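Local coordinates for TRAP dicarboxylate ABC transporter, substrate-binding protein (Roseobacter denitrificans, PDB 4OVQ) that binds beta-D-glucuronate in the periplasm, probably delivering it, as the solute-binding component, to a TRAP transporter for uptake, at residues D43-L48 with L255-E260; N86-P91 with I232-C237; I178-G183 with A298-V303. All blocks are in the same frame, centred on the assembly; numbering follows the deposited sequence. Where two conformers were deposited one is given.

Interaction 1 (D43-L48 with L255-E260); sequences DKFAEL and LEAAQE
Phe-45 and Leu-48 of helix 37-52 pack on Ala-257, Ala-258 and Glu-260 of helix 248-282. Phe-45 comes first along the segment. Its CG is turned opposite the backbone N (chi1 172°), and this swings the ring to the other helix. The ring does not lie flat on that helix. Its edge meets the backbone, with CD1 of Phe-45 3.5 Å from Ala-258 N. CD1 and CE1 also touch the methyls of Ala-257 and Ala-258, and Phe-45 CE1 lies 3.8 Å from Ala-258 CB. Beyond these helices the ring reaches Leu-59, Leu-138 and Ile-236 of the sheet. An alanine here would remove the ring, and the two alanine methyls and the sheet residues beneath would probably face a gap. Leu-48 follows one turn later, its CB directed at the other helix. Leu-48 CB sits 3.7 Å from Ala-257 CB, where the backbones come closest. Leu-48 CD1 reaches Glu-260 CB at 3.9 Å, and the two side chains cross at about a right angle. The carboxylate of Glu-260 forms a salt bridge with Lys-52, further along the first helix. No hydrogen bond links the two segments. The axes of the two short segments approach to 8.5 Å, at 151°, so they run roughly antiparallel, and small alanines permit this approach. This is the helix layer on one face of the five-stranded sheet, as in the alpha/beta domains of periplasmic binding proteins.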
loop_
_atom_site.group_PDB
_atom_site.type_symbol
_atom_site.label_atom_id
_atom_site.label_comp_id
_atom_site.label_asym_id
_atom_site.label_seq_id
_atom_site.Cartn_x
_atom_site.Cartn_y
_atom_site.Cartn_z
ATOM N N ASP A 43 2.418 14.866 -8.128
ATOM C CA ASP A 43 2.484 16.131 -8.872
ATOM C C ASP A 43 3.875 16.722 -8.701
ATOM O O ASP A 43 4.489 17.205 -9.659
ATOM C CB ASP A 43 1.388 17.126 -8.424
ATOM C CG ASP A 43 0.017 16.779 -8.991
ATOM O OD1 ASP A 43 -0.007 16.079 -10.023
ATOM O OD2 ASP A 43 -0.997 17.195 -8.387
ATOM N N LYS A 44 4.386 16.644 -7.491
ATOM C CA LYS A 44 5.724 17.161 -7.223
ATOM C C LYS A 44 6.810 16.372 -7.961
ATOM O O LYS A 44 7.791 16.952 -8.477
ATOM C CB LYS A 44 5.981 17.212 -5.720
ATOM C CG LYS A 44 7.321 17.904 -5.350
ATOM C CD LYS A 44 7.414 19.385 -5.817
ATOM C CE LYS A 44 6.256 20.229 -5.299
ATOM N NZ LYS A 44 6.466 21.726 -5.503
ATOM N N PHE A 45 6.659 15.049 -8.011
ATOM C CA PHE A 45 7.544 14.217 -8.791
ATOM C C PHE A 45 7.528 14.659 -10.247
ATOM O O PHE A 45 8.587 14.863 -10.853
ATOM C CB PHE A 45 7.170 12.756 -8.641
ATOM C CG PHE A 45 7.930 11.817 -9.568
ATOM C CD1 PHE A 45 9.343 11.761 -9.560
ATOM C CD2 PHE A 45 7.244 10.980 -10.431
ATOM C CE1 PHE A 45 10.036 10.879 -10.387
ATOM C CE2 PHE A 45 7.927 10.083 -11.271
ATOM C CZ PHE A 45 9.328 10.021 -11.250
ATOM N N ALA A 46 6.340 14.880 -10.799
ATOM C CA ALA A 46 6.254 15.316 -12.191
ATOM C C ALA A 46 6.922 16.688 -12.371
ATOM O O ALA A 46 7.671 16.882 -13.299
ATOM C CB ALA A 46 4.796 15.338 -12.659
ATOM N N GLU A 47 6.677 17.610 -11.460
ATOM C CA GLU A 47 7.307 18.929 -11.515
ATOM C C GLU A 47 8.834 18.841 -11.435
ATOM O O GLU A 47 9.541 19.416 -12.258
ATOM C CB GLU A 47 6.799 19.767 -10.375
ATOM C CG GLU A 47 7.383 21.147 -10.427
ATOM C CD GLU A 47 6.899 21.999 -9.300
ATOM O OE1 GLU A 47 6.459 21.462 -8.277
ATOM O OE2 GLU A 47 6.943 23.229 -9.407
ATOM N N LEU A 48 9.313 18.035 -10.495
ATOM C CA LEU A 48 10.762 17.894 -10.305
ATOM C C LEU A 48 11.432 17.155 -11.461
ATOM O O LEU A 48 12.568 17.477 -11.811
ATOM C CB LEU A 48 11.077 17.176 -9.007
ATOM C CG LEU A 48 10.825 17.997 -7.748
ATOM C CD1 LEU A 48 10.972 17.163 -6.505
ATOM C CD2 LEU A 48 11.735 19.269 -7.728
ATOM N N LEU A 255 15.829 9.631 -10.416
ATOM C CA LEU A 255 15.948 9.124 -9.038
ATOM C C LEU A 255 15.883 10.234 -7.991
ATOM O O LEU A 255 15.207 10.098 -6.970
ATOM C CB LEU A 255 17.260 8.339 -8.876
ATOM C CG LEU A 255 17.237 6.929 -9.499
ATOM C CD1 LEU A 255 18.641 6.378 -9.622
ATOM C CD2 LEU A 255 16.375 5.989 -8.647
ATOM N N GLU A 256 16.588 11.338 -8.257
ATOM C CA GLU A 256 16.593 12.486 -7.356
ATOM C C GLU A 256 15.165 13.097 -7.246
ATOM O O GLU A 256 14.650 13.379 -6.158
ATOM C CB GLU A 256 17.602 13.522 -7.838
ATOM C CG GLU A 256 17.793 14.658 -6.906
ATOM C CD GLU A 256 18.858 15.645 -7.413
ATOM O OE1 GLU A 256 19.995 15.222 -7.754
ATOM O OE2 GLU A 256 18.584 16.855 -7.497
ATOM N N ALA A 257 14.476 13.234 -8.384
ATOM C CA ALA A 257 13.100 13.711 -8.362
ATOM C C ALA A 257 12.226 12.799 -7.520
ATOM O O ALA A 257 11.444 13.250 -6.723
ATOM C CB ALA A 257 12.534 13.812 -9.776
ATOM N N ALA A 258 12.356 11.495 -7.735
ATOM C CA ALA A 258 11.564 10.523 -7.004
ATOM C C ALA A 258 11.854 10.550 -5.529
ATOM O O ALA A 258 10.959 10.557 -4.709
ATOM C CB ALA A 258 11.849 9.123 -7.523
ATOM N N GLN A 259 13.133 10.561 -5.187
ATOM C CA GLN A 259 13.520 10.585 -3.782
ATOM C C GLN A 259 13.015 11.844 -3.051
ATOM O O GLN A 259 12.524 11.766 -1.935
ATOM C CB GLN A 259 15.035 10.424 -3.644
ATOM C CG GLN A 259 15.558 9.051 -4.066
ATOM C CD GLN A 259 17.070 8.987 -4.193
ATOM O OE1 GLN A 259 17.768 9.987 -4.028
ATOM N NE2 GLN A 259 17.580 7.807 -4.477
ATOM N N GLU A 260 13.131 12.996 -3.698
ATOM C CA GLU A 260 12.684 14.246 -3.122
ATOM C C GLU A 260 11.145 14.302 -3.011
ATOM O O GLU A 260 10.599 14.763 -2.015
ATOM C CB GLU A 260 13.282 15.405 -3.909
ATOM C CG GLU A 260 14.789 15.504 -3.698
ATOM C CD GLU A 260 15.456 16.605 -4.511
ATOM O OE1 GLU A 260 14.767 17.253 -5.307
ATOM O OE2 GLU A 260 16.678 16.821 -4.330
#

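Interaction 2 (N86-P91 with I232-C237); sequences NFNLGP and IPECIC. With BDP (beta-D-glucopyranuronic acid), chain C.
Glu-234 reaches across from its strand to Asn-86 and Asn-88, and its tip holds the sugar. Glu-234 CB lies 3.3 Å from Phe-87 O of the neighbouring strand. CG comes next, anti to the carbonyl carbon (chi1 -44°), and passes the CA and ND2 of Asn-88. This torsion and the extended chain beyond carry CD and its oxygens to the two asparagines and the sugar O2. Glu-234 OE1 accepts from Asn-86 ND2 at 3.1 Å, on its anti side and somewhat out of the carboxylate plane. Glu-234 OE2 accepts from Asn-88 ND2 at 2.9 Å in a nearly straight bond (169°), also on the anti side. The Asn-88 amide stands almost perpendicular to the carboxylate. Glu-234 OE2 also accepts from BDP O2, a hydroxyl of beta-D-glucuronate, at 2.5 Å. His-32, Gln-70, Arg-146, Arg-167 and Asn-207 also hydrogen-bond the ligand.

The strands are antiparallel, with Phe-87 and Cys-235 a hydrogen-bonded pair. Asn-86 ND2 gives a second bond to Cys-235 O, which also accepts from Phe-87 N. Asn-86 OD1 is hydrogen-bonded to Asn-38 ND2, so the whole amide is engaged. Phe-87 CD2 touches Cys-237 CB at 3.6 Å, and the Cys-237 sulfur makes a looser sulfur-aromatic contact at the ring edge. Leu-89 N bonds to Pro-233 O at 3.0 Å where the first strand ends. There Asn-88 is the N-cap of the short, weakly bonded helix 89-92, its OD1 accepting from Gly-90 N. The Asn-88 amide thus spends its oxygen on the cap and its nitrogen on the acid. The chemistry is consistent with the two buried amides holding the carboxylate in place, with OE2 turned to the ligand hydroxyl.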
loop_
_atom_site.group_PDB
_atom_site.type_symbol
_atom_site.label_atom_id
_atom_site.label_comp_id
_atom_site.label_asym_id
_atom_site.label_seq_id
_atom_site.Cartn_x
_atom_site.Cartn_y
_atom_site.Cartn_z
ATOM N N ASN A 86 2.369 5.203 -8.930
ATOM C CA ASN A 86 2.522 5.102 -7.495
ATOM C C ASN A 86 1.693 3.890 -7.080
ATOM O O ASN A 86 0.465 3.949 -7.058
ATOM C CB ASN A 86 2.047 6.394 -6.808
ATOM C CG ASN A 86 1.633 6.189 -5.352
ATOM O OD1 ASN A 86 0.654 6.770 -4.885
ATOM N ND2 ASN A 86 2.359 5.347 -4.642
ATOM N N PHE A 87 2.381 2.806 -6.780
ATOM C CA PHE A 87 1.760 1.553 -6.432
ATOM C C PHE A 87 1.999 1.181 -4.952
ATOM O O PHE A 87 3.137 1.171 -4.447
ATOM C CB PHE A 87 2.268 0.410 -7.327
ATOM C CG PHE A 87 1.957 0.577 -8.773
ATOM C CD1 PHE A 87 0.727 1.060 -9.175
ATOM C CD2 PHE A 87 2.912 0.232 -9.722
ATOM C CE1 PHE A 87 0.437 1.220 -10.522
ATOM C CE2 PHE A 87 2.648 0.372 -11.067
ATOM C CZ PHE A 87 1.411 0.860 -11.464
ATOM N N ASN A 88 0.909 0.812 -4.289
ATOM C CA ASN A 88 1.008 0.090 -3.018
ATOM C C ASN A 88 1.630 -1.281 -3.276
ATOM O O ASN A 88 1.327 -1.920 -4.290
ATOM C CB ASN A 88 -0.397 -0.109 -2.496
ATOM C CG ASN A 88 -0.456 -0.649 -1.073
ATOM O OD1 ASN A 88 -0.594 -1.867 -0.867
ATOM N ND2 ASN A 88 -0.463 0.247 -0.097
ATOM N N LEU A 89 2.491 -1.765 -2.392
ATOM C CA LEU A 89 3.125 -3.071 -2.651
ATOM C C LEU A 89 2.195 -4.270 -2.501
ATOM O O LEU A 89 2.510 -5.346 -2.983
ATOM C CB LEU A 89 4.401 -3.251 -1.823
ATOM C CG LEU A 89 5.644 -2.935 -2.657
ATOM C CD1 LEU A 89 5.720 -1.489 -3.075
ATOM C CD2 LEU A 89 6.921 -3.360 -1.913
ATOM N N GLY A 90 1.042 -4.076 -1.861
ATOM C CA GLY A 90 0.067 -5.148 -1.699
ATOM C C GLY A 90 -0.281 -5.877 -2.979
ATOM O O GLY A 90 -0.107 -7.082 -3.105
ATOM N N PRO A 91 -0.772 -5.153 -3.974
ATOM C CA PRO A 91 -1.111 -5.772 -5.271
ATOM C C PRO A 91 0.096 -6.131 -6.144
ATOM O O PRO A 91 -0.067 -6.844 -7.139
ATOM C CB PRO A 91 -2.002 -4.714 -5.935
ATOM C CG PRO A 91 -2.399 -3.773 -4.818
ATOM C CD PRO A 91 -1.251 -3.771 -3.886
ATOM N N ILE A 232 2.207 -1.689 4.965
ATOM C CA ILE A 232 2.645 -1.930 3.600
ATOM C C ILE A 232 3.134 -0.609 2.993
ATOM O O ILE A 232 2.397 0.376 3.016
ATOM C CB ILE A 232 1.455 -2.477 2.775
ATOM C CG1 ILE A 232 0.888 -3.740 3.424
ATOM C CG2 ILE A 232 1.882 -2.730 1.360
ATOM C CD1 ILE A 232 -0.302 -4.328 2.681
ATOM N N PRO A 233 4.354 -0.590 2.445
ATOM C CA PRO A 233 4.856 0.640 1.835
ATOM C C PRO A 233 4.324 0.777 0.416
ATOM O O PRO A 233 3.765 -0.174 -0.164
ATOM C CB PRO A 233 6.368 0.404 1.783
ATOM C CG PRO A 233 6.505 -1.066 1.607
ATOM C CD PRO A 233 5.382 -1.650 2.433
ATOM N N GLU A 234 4.517 1.950 -0.156
ATOM C CA GLU A 234 4.246 2.131 -1.560
ATOM C C GLU A 234 5.510 2.578 -2.226
ATOM O O GLU A 234 6.510 2.875 -1.573
ATOM C CB GLU A 234 3.118 3.152 -1.778
ATOM C CG GLU A 234 1.926 2.961 -0.838
ATOM C CD GLU A 234 0.634 3.474 -1.402
ATOM O OE1 GLU A 234 0.680 4.357 -2.281
ATOM O OE2 GLU A 234 -0.406 2.975 -0.922
ATOM N N CYS A 235 5.481 2.622 -3.541
ATOM C CA CYS A 235 6.604 3.136 -4.270
ATOM C C CYS A 235 6.161 4.079 -5.392
ATOM O O CYS A 235 4.991 4.081 -5.792
ATOM C CB CYS A 235 7.429 1.982 -4.834
ATOM S SG CYS A 235 6.561 1.071 -6.154
ATOM N N ILE A 236 7.106 4.849 -5.887
ATOM C CA ILE A 236 7.068 5.416 -7.208
ATOM C C ILE A 236 7.763 4.380 -8.085
ATOM O O ILE A 236 8.934 4.064 -7.800
ATOM C CB ILE A 236 7.823 6.779 -7.277
ATOM C CG1 ILE A 236 7.284 7.784 -6.246
ATOM C CG2 ILE A 236 7.772 7.357 -8.701
ATOM C CD1 ILE A 236 7.986 9.117 -6.268
ATOM N N CYS A 237 7.063 3.874 -9.116
ATOM C CA CYS A 237 7.377 2.686 -9.970
ATOM C C CYS A 237 7.638 3.253 -11.382
ATOM O O CYS A 237 6.917 4.150 -11.825
ATOM C CB CYS A 237 6.184 1.590 -10.042
ATOM S SG CYS A 237 6.670 0.056 -10.635
HETATM C C1 BDP C . -4.557 2.296 0.096
HETATM C C2 BDP C . -3.446 2.336 -0.921
HETATM C C3 BDP C . -4.070 2.232 -2.244
HETATM C C4 BDP C . -4.843 0.960 -2.354
HETATM C C5 BDP C . -5.893 0.889 -1.271
HETATM C C6 BDP C . -6.694 -0.423 -1.293
HETATM O O2 BDP C . -2.830 3.661 -0.778
HETATM O O3 BDP C . -2.939 2.110 -3.186
HETATM O O4 BDP C . -5.483 0.873 -3.696
HETATM O O5 BDP C . -5.312 1.040 0.017
HETATM O O6A BDP C . -6.958 -0.962 -2.409
HETATM O O1 BDP C . -4.095 2.364 1.414
HETATM O O6B BDP C . -7.153 -0.766 -0.176
#

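Interaction 3 (I178-G183 with A298-V303)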
loop_
_atom_site.group_PDB
_atom_site.type_symbol
_atom_site.label_atom_id
_atom_site.label_comp_id
_atom_site.label_asym_id
_atom_site.label_seq_id
_atom_site.Cartn_x
_atom_site.Cartn_y
_atom_site.Cartn_z
ATOM N N ILE A 178 -7.807 -13.023 6.549
ATOM C CA ILE A 178 -9.196 -12.912 6.988
ATOM C C ILE A 178 -9.752 -14.278 7.376
ATOM O O ILE A 178 -10.397 -14.409 8.415
ATOM C CB ILE A 178 -10.096 -12.236 5.938
ATOM C CG1 ILE A 178 -9.574 -10.819 5.611
ATOM C CG2 ILE A 178 -11.562 -12.209 6.405
ATOM C CD1 ILE A 178 -9.725 -9.796 6.749
ATOM N N ALA A 179 -9.473 -15.289 6.561
ATOM C CA ALA A 179 -10.000 -16.633 6.806
ATOM C C ALA A 179 -9.503 -17.157 8.158
ATOM O O ALA A 179 -10.253 -17.839 8.885
ATOM C CB ALA A 179 -9.619 -17.561 5.663
ATOM N N GLU A 180 -8.276 -16.799 8.546
ATOM C CA GLU A 180 -7.724 -17.288 9.828
ATOM C C GLU A 180 -8.284 -16.551 11.066
ATOM O O GLU A 180 -8.132 -17.000 12.222
ATOM C CB GLU A 180 -6.189 -17.240 9.806
ATOM C CG GLU A 180 -5.597 -18.072 8.672
ATOM C CD GLU A 180 -5.852 -19.573 8.836
ATOM O OE1 GLU A 180 -6.106 -20.006 9.981
ATOM O OE2 GLU A 180 -5.821 -20.305 7.825
ATOM N N LEU A 181 -8.948 -15.424 10.823
ATOM C CA LEU A 181 -9.671 -14.722 11.857
ATOM C C LEU A 181 -11.133 -15.140 11.812
ATOM O O LEU A 181 -11.953 -14.600 12.546
ATOM C CB LEU A 181 -9.526 -13.210 11.664
ATOM C CG LEU A 181 -8.092 -12.660 11.742
ATOM C CD1 LEU A 181 -8.067 -11.183 11.399
ATOM C CD2 LEU A 181 -7.511 -12.886 13.137
ATOM N N GLY A 182 -11.444 -16.089 10.928
ATOM C CA GLY A 182 -12.787 -16.641 10.812
ATOM C C GLY A 182 -13.736 -15.827 9.968
ATOM O O GLY A 182 -14.928 -16.095 9.933
ATOM N N GLY A 183 -13.212 -14.818 9.287
ATOM C CA GLY A 183 -14.041 -14.008 8.419
ATOM C C GLY A 183 -14.133 -14.592 7.032
ATOM O O GLY A 183 -13.525 -15.626 6.713
ATOM N N ALA A 298 -1.027 -14.503 16.496
ATOM C CA ALA A 298 -0.863 -15.945 16.609
ATOM C C ALA A 298 -1.619 -16.661 15.512
ATOM O O ALA A 298 -1.200 -17.707 15.021
ATOM C CB ALA A 298 -1.340 -16.423 17.978
ATOM N N ALA A 299 -2.752 -16.085 15.115
ATOM C CA ALA A 299 -3.613 -16.709 14.133
ATOM C C ALA A 299 -3.016 -16.672 12.718
ATOM O O ALA A 299 -3.460 -17.395 11.819
ATOM C CB ALA A 299 -4.979 -15.999 14.118
HETATM N N MSE A 300 -1.980 -15.858 12.543
HETATM C CA MSE A 300 -1.337 -15.722 11.228
HETATM C C MSE A 300 -0.290 -16.773 10.949
HETATM O O MSE A 300 0.304 -16.774 9.875
HETATM C CB MSE A 300 -0.677 -14.359 11.093
HETATM C CG MSE A 300 -1.604 -13.247 11.339
HETATM SE SE MSE A 300 -3.009 -13.132 10.020
HETATM C CE MSE A 300 -4.353 -14.275 10.735
ATOM N N ALA A 301 -0.049 -17.659 11.915
ATOM C CA ALA A 301 0.969 -18.677 11.736
ATOM C C ALA A 301 0.847 -19.357 10.385
ATOM O O ALA A 301 1.839 -19.446 9.662
ATOM C CB ALA A 301 0.925 -19.710 12.875
ATOM N N PRO A 302 -0.367 -19.821 10.020
ATOM C CA PRO A 302 -0.625 -20.518 8.752
ATOM C C PRO A 302 -0.407 -19.662 7.487
ATOM O O PRO A 302 -0.157 -20.196 6.411
ATOM C CB PRO A 302 -2.099 -20.948 8.857
ATOM C CG PRO A 302 -2.518 -20.659 10.202
ATOM C CD PRO A 302 -1.606 -19.649 10.795
ATOM N N VAL A 303 -0.533 -18.347 7.603
ATOM C CA VAL A 303 -0.297 -17.475 6.459
ATOM C C VAL A 303 1.214 -17.351 6.202
ATOM O O VAL A 303 1.661 -17.406 5.042
ATOM C CB VAL A 303 -0.958 -16.094 6.676
ATOM C CG1 VAL A 303 -0.690 -15.145 5.495
ATOM C CG2 VAL A 303 -2.466 -16.256 6.883
#
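Glu-180 meets Ala-299, Met-300, Pro-302 and Val-303, and it buries more surface here than any other residue. It stands in the last turn of helix 172-180, its CB directed at the other segment. CB does much of the touching. Glu-180 CB lies 3.4 Å from Ala-299 O and 3.6 Å from the terminal methyl CE of Met-300, which is selenomethionine. Glu-180 CG passes Val-303 CG2 at 4.0 Å, the two side chains sliding past each other in opposite directions. The chain then bends at chi2 (-66°), and this fold lays the flat of the carboxylate against Pro-302 CB and CG, with Glu-180 OE1 3.7 Å from Pro-302 CG. The acid makes no hydrogen bond to the second segment and serves as packing surface.

Ala-299 and Met-300 come next in buried area. The methyl CB of Ala-299 touches Glu-180 O at 3.8 Å and Leu-181 CD2 at 4.1 Å. Met-300 starts out away from the first segment. Its chain then bends at chi2 and chi3 (-65° and 88°), bringing Met-300 CE back to Glu-180 CB and, at 4.2 Å, to Leu-181 CG. The Met-300 and Leu-181 chains cross at about a right angle.

Both backbones turn here. Gly-182, with positive phi, ends the first helix in a Schellman motif: Gly-183 N bonds to Ile-178 O and Gly-182 N to Ala-179 O. Ile-178 O also takes Leu-181 N, from the opposite face of its plane. Residues 298-301 form a type I turn between helices 294-298 and 301-310. Behind the contact, Leu-181 rests on Phe-148 of strand 146-150 and on Pro-158 and Val-161. Ile-178 packs on strand 165-168, and Met-300 reaches Pro-105 and Phe-106.

Interactions 1 and 2 share one sheet region. Phe-45 of interaction 1 packs on Ile-236 of interaction 2, so the helix pair lies against the strand pair. Interaction 3 is separate: its nearest atoms are about 11 Å from interaction 2 and about 30 Å from interaction 1, on the opposite side of the chain's centre from the latter. Interaction 2 is core and polar, rich in hydrogen bonds, and alone of the three touches the ligand. Interaction 1 is buried but apolar, and neither it nor interaction 3 has a hydrogen bond between its segments. Interaction 3 is only partly buried and joins a helix end to a turn.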